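Local coordinates for protein probable fatty acyl-CoA transferase Rv3272 (Mycobacterium tuberculosis, PDB 5YX6) that binds fatty acyl-CoAs, palmitoyl-CoA most tightly, and is probably a family III CoA transferase of fatty acid metabolism, at residues 8-13 and 188-193. Sequence-based numbering, arbitrary orientation.
Sequences KPLDGF and AALLHR
L190 lays its CD2 methyl over one face of the F13 ring, 4.2 Å above the plane and displaced toward the rim, while CD1 reaches CD2 of L10 at 3.9 Å and also lies 4.1 Å from CD2 of F13. One branched side chain thus serves two partners of the loop, a simple case of one branched residue on a helix serving two neighbours on a loop. L10 and L190 cross at roughly a right angle, whereas F13 and L190 run past each other in opposite senses. The CD2 methyl of L10 also lies in the plane of the F13 ring, at its edge, so the ring has an aliphatic neighbour on a face and another at the rim.

R193, one helical turn further on, brings its guanidinium to the same ring: NH2 stands 3.4 Å from CE1 of F13. The two planes are 64° apart, which rules out a flat stack. With CG anti to the backbone N (chi1 -166°) and a bend at chi3, the arginine chain reaches out to the phenylalanine. Its charged end is held from elsewhere, NH2 by a salt bridge to D97 and NH1 by the carbonyl O of N124, and the same residue borders the bound benzamidine.

On the loop side, a type I turn from K8 to D11 overlaps a type II turn from L10 to F13, the two sharing L10 and D11; K8 N donates to OD2 of D11 at 3.0 Å, spanning the first turn. R195 of the second subunit adds a cation-pi contact to F13. The loop leads into strand 14-17, a central strand of the parallel sheet of the Rossmann-fold domain, and helix 173-196 packs against both this loop and strand 126-131, where A189, L190 and R193 all touch I126.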
ATOM      1  N   LYS A   8       5.606 -14.511 -20.036  1.00 34.37           N
ATOM      2  CA  LYS A   8       5.207 -13.608 -18.961  1.00 33.85           C
ATOM      3  C   LYS A   8       4.010 -12.798 -19.439  1.00 32.97           C
ATOM      4  O   LYS A   8       3.877 -12.548 -20.640  1.00 31.42           O
ATOM      5  CB  LYS A   8       6.359 -12.684 -18.560  1.00 29.86           C
ATOM      6  CG  LYS A   8       7.499 -13.371 -17.863  1.00 26.86           C
ATOM      7  CD  LYS A   8       8.394 -12.331 -17.249  1.00 31.92           C
ATOM      8  CE  LYS A   8       9.423 -12.951 -16.324  1.00 36.22           C
ATOM      9  NZ  LYS A   8      10.140 -11.893 -15.553  1.00 38.60           N
ATOM     10  N   PRO A   9       3.150 -12.361 -18.503  1.00 27.31           N
ATOM     11  CA  PRO A   9       1.882 -11.718 -18.871  1.00 30.12           C
ATOM     12  C   PRO A   9       2.002 -10.570 -19.878  1.00 31.16           C
ATOM     13  O   PRO A   9       1.121 -10.452 -20.722  1.00 28.84           O
ATOM     14  CB  PRO A   9       1.358 -11.199 -17.529  1.00 26.06           C
ATOM     15  CG  PRO A   9       1.916 -12.158 -16.527  1.00 26.66           C
ATOM     16  CD  PRO A   9       3.275 -12.542 -17.047  1.00 26.26           C
ATOM     17  N   LEU A  10       3.073  -9.780 -19.807  1.00 28.30           N
ATOM     18  CA  LEU A  10       3.203  -8.561 -20.597  1.00 26.09           C
ATOM     19  C   LEU A  10       4.249  -8.606 -21.715  1.00 30.95           C
ATOM     20  O   LEU A  10       4.684  -7.553 -22.187  1.00 31.12           O
ATOM     21  CB  LEU A  10       3.528  -7.377 -19.674  1.00 29.23           C
ATOM     22  CG  LEU A  10       2.533  -7.125 -18.546  1.00 30.67           C
ATOM     23  CD1 LEU A  10       2.846  -5.845 -17.806  1.00 24.38           C
ATOM     24  CD2 LEU A  10       1.131  -7.081 -19.125  1.00 30.11           C
ATOM     25  N   ASP A  11       4.678  -9.801 -22.113  1.00 34.20           N
ATOM     26  CA  ASP A  11       5.564  -9.948 -23.277  1.00 37.07           C
ATOM     27  C   ASP A  11       5.019  -9.189 -24.481  1.00 35.71           C
ATOM     28  O   ASP A  11       3.833  -9.284 -24.802  1.00 34.68           O
ATOM     29  CB  ASP A  11       5.755 -11.420 -23.668  1.00 35.81           C
ATOM     30  CG  ASP A  11       6.574 -12.197 -22.653  1.00 49.90           C
ATOM     31  OD1 ASP A  11       7.323 -11.557 -21.875  1.00 49.10           O
ATOM     32  OD2 ASP A  11       6.496 -13.450 -22.660  1.00 49.11           O
ATOM     33  N   GLY A  12       5.883  -8.414 -25.124  1.00 31.02           N
ATOM     34  CA  GLY A  12       5.496  -7.697 -26.318  1.00 30.16           C
ATOM     35  C   GLY A  12       4.991  -6.287 -26.071  1.00 34.05           C
ATOM     36  O   GLY A  12       4.910  -5.499 -27.008  1.00 43.02           O
ATOM     37  N   PHE A  13       4.663  -5.951 -24.824  1.00 32.87           N
ATOM     38  CA  PHE A  13       4.187  -4.598 -24.513  1.00 32.06           C
ATOM     39  C   PHE A  13       5.348  -3.643 -24.251  1.00 32.08           C
ATOM     40  O   PHE A  13       6.304  -3.984 -23.551  1.00 34.71           O
ATOM     41  CB  PHE A  13       3.259  -4.600 -23.296  1.00 26.44           C
ATOM     42  CG  PHE A  13       1.920  -5.223 -23.546  1.00 28.24           C
ATOM     43  CD1 PHE A  13       1.355  -5.212 -24.808  1.00 35.53           C
ATOM     44  CD2 PHE A  13       1.223  -5.818 -22.515  1.00 25.81           C
ATOM     45  CE1 PHE A  13       0.115  -5.792 -25.030  1.00 31.17           C
ATOM     46  CE2 PHE A  13      -0.012  -6.383 -22.729  1.00 32.73           C
ATOM     47  CZ  PHE A  13      -0.567  -6.374 -23.987  1.00 29.74           C
ATOM     48  N   ALA A 188      -5.283  -2.931 -15.439  1.00 23.69           N
ATOM     49  CA  ALA A 188      -6.703  -2.848 -15.754  1.00 26.23           C
ATOM     50  C   ALA A 188      -6.899  -2.248 -17.143  1.00 29.60           C
ATOM     51  O   ALA A 188      -7.677  -2.764 -17.949  1.00 28.72           O
ATOM     52  CB  ALA A 188      -7.443  -2.031 -14.704  1.00 25.47           C
ATOM     53  N   ALA A 189      -6.162  -1.177 -17.428  1.00 25.82           N
ATOM     54  CA  ALA A 189      -6.250  -0.518 -18.726  1.00 27.47           C
ATOM     55  C   ALA A 189      -5.827  -1.440 -19.877  1.00 27.71           C
ATOM     56  O   ALA A 189      -6.465  -1.460 -20.919  1.00 25.24           O
ATOM     57  CB  ALA A 189      -5.408   0.742 -18.727  1.00 22.38           C
ATOM     58  N   LEU A 190      -4.750  -2.192 -19.683  1.00 27.82           N
ATOM     59  CA  LEU A 190      -4.278  -3.141 -20.682  1.00 28.32           C
ATOM     60  C   LEU A 190      -5.329  -4.216 -20.969  1.00 28.82           C
ATOM     61  O   LEU A 190      -5.475  -4.671 -22.102  1.00 28.49           O
ATOM     62  CB  LEU A 190      -2.974  -3.791 -20.222  1.00 23.51           C
ATOM     63  CG  LEU A 190      -1.746  -2.883 -20.286  1.00 28.36           C
ATOM     64  CD1 LEU A 190      -0.574  -3.559 -19.589  1.00 26.79           C
ATOM     65  CD2 LEU A 190      -1.391  -2.513 -21.731  1.00 30.57           C
ATOM     66  N   LEU A 191      -6.048  -4.621 -19.929  1.00 28.26           N
ATOM     67  CA  LEU A 191      -7.099  -5.622 -20.052  1.00 30.39           C
ATOM     68  C   LEU A 191      -8.302  -5.024 -20.759  1.00 32.94           C
ATOM     69  O   LEU A 191      -8.910  -5.661 -21.616  1.00 32.94           O
ATOM     70  CB  LEU A 191      -7.501  -6.130 -18.677  1.00 22.17           C
ATOM     71  CG  LEU A 191      -8.159  -7.486 -18.444  1.00 33.56           C
ATOM     72  CD1 LEU A 191      -7.580  -8.611 -19.297  1.00 28.58           C
ATOM     73  CD2 LEU A 191      -8.016  -7.798 -16.960  1.00 31.16           C
ATOM     74  N   HIS A 192      -8.612  -3.778 -20.413  1.00 30.24           N
ATOM     75  CA  HIS A 192      -9.724  -3.054 -21.021  1.00 33.16           C
ATOM     76  C   HIS A 192      -9.497  -3.002 -22.522  1.00 29.53           C
ATOM     77  O   HIS A 192     -10.400  -3.269 -23.311  1.00 32.30           O
ATOM     78  CB  HIS A 192      -9.826  -1.638 -20.434  1.00 32.58           C
ATOM     79  CG  HIS A 192     -11.149  -0.966 -20.638  1.00 29.21           C
ATOM     80  ND1 HIS A 192     -12.337  -1.658 -20.757  1.00 31.33           N
ATOM     81  CD2 HIS A 192     -11.473   0.346 -20.737  1.00 29.70           C
ATOM     82  CE1 HIS A 192     -13.330  -0.804 -20.916  1.00 28.62           C
ATOM     83  NE2 HIS A 192     -12.832   0.422 -20.909  1.00 28.19           N
ATOM     84  N   ARG A 193      -8.275  -2.657 -22.908  1.00 31.44           N
ATOM     85  CA  ARG A 193      -7.922  -2.569 -24.313  1.00 32.25           C
ATOM     86  C   ARG A 193      -8.008  -3.945 -24.976  1.00 32.53           C
ATOM     87  O   ARG A 193      -8.602  -4.098 -26.042  1.00 33.48           O
ATOM     88  CB  ARG A 193      -6.518  -1.982 -24.476  1.00 24.25           C
ATOM     89  CG  ARG A 193      -6.209  -1.549 -25.896  1.00 27.44           C
ATOM     90  CD  ARG A 193      -4.795  -1.047 -26.020  1.00 31.01           C
ATOM     91  NE  ARG A 193      -3.832  -2.107 -25.745  1.00 32.46           N
ATOM     92  CZ  ARG A 193      -2.533  -2.021 -26.010  1.00 34.49           C
ATOM     93  NH1 ARG A 193      -2.036  -0.911 -26.542  1.00 28.97           N
ATOM     94  NH2 ARG A 193      -1.731  -3.040 -25.733  1.00 31.25           N
TER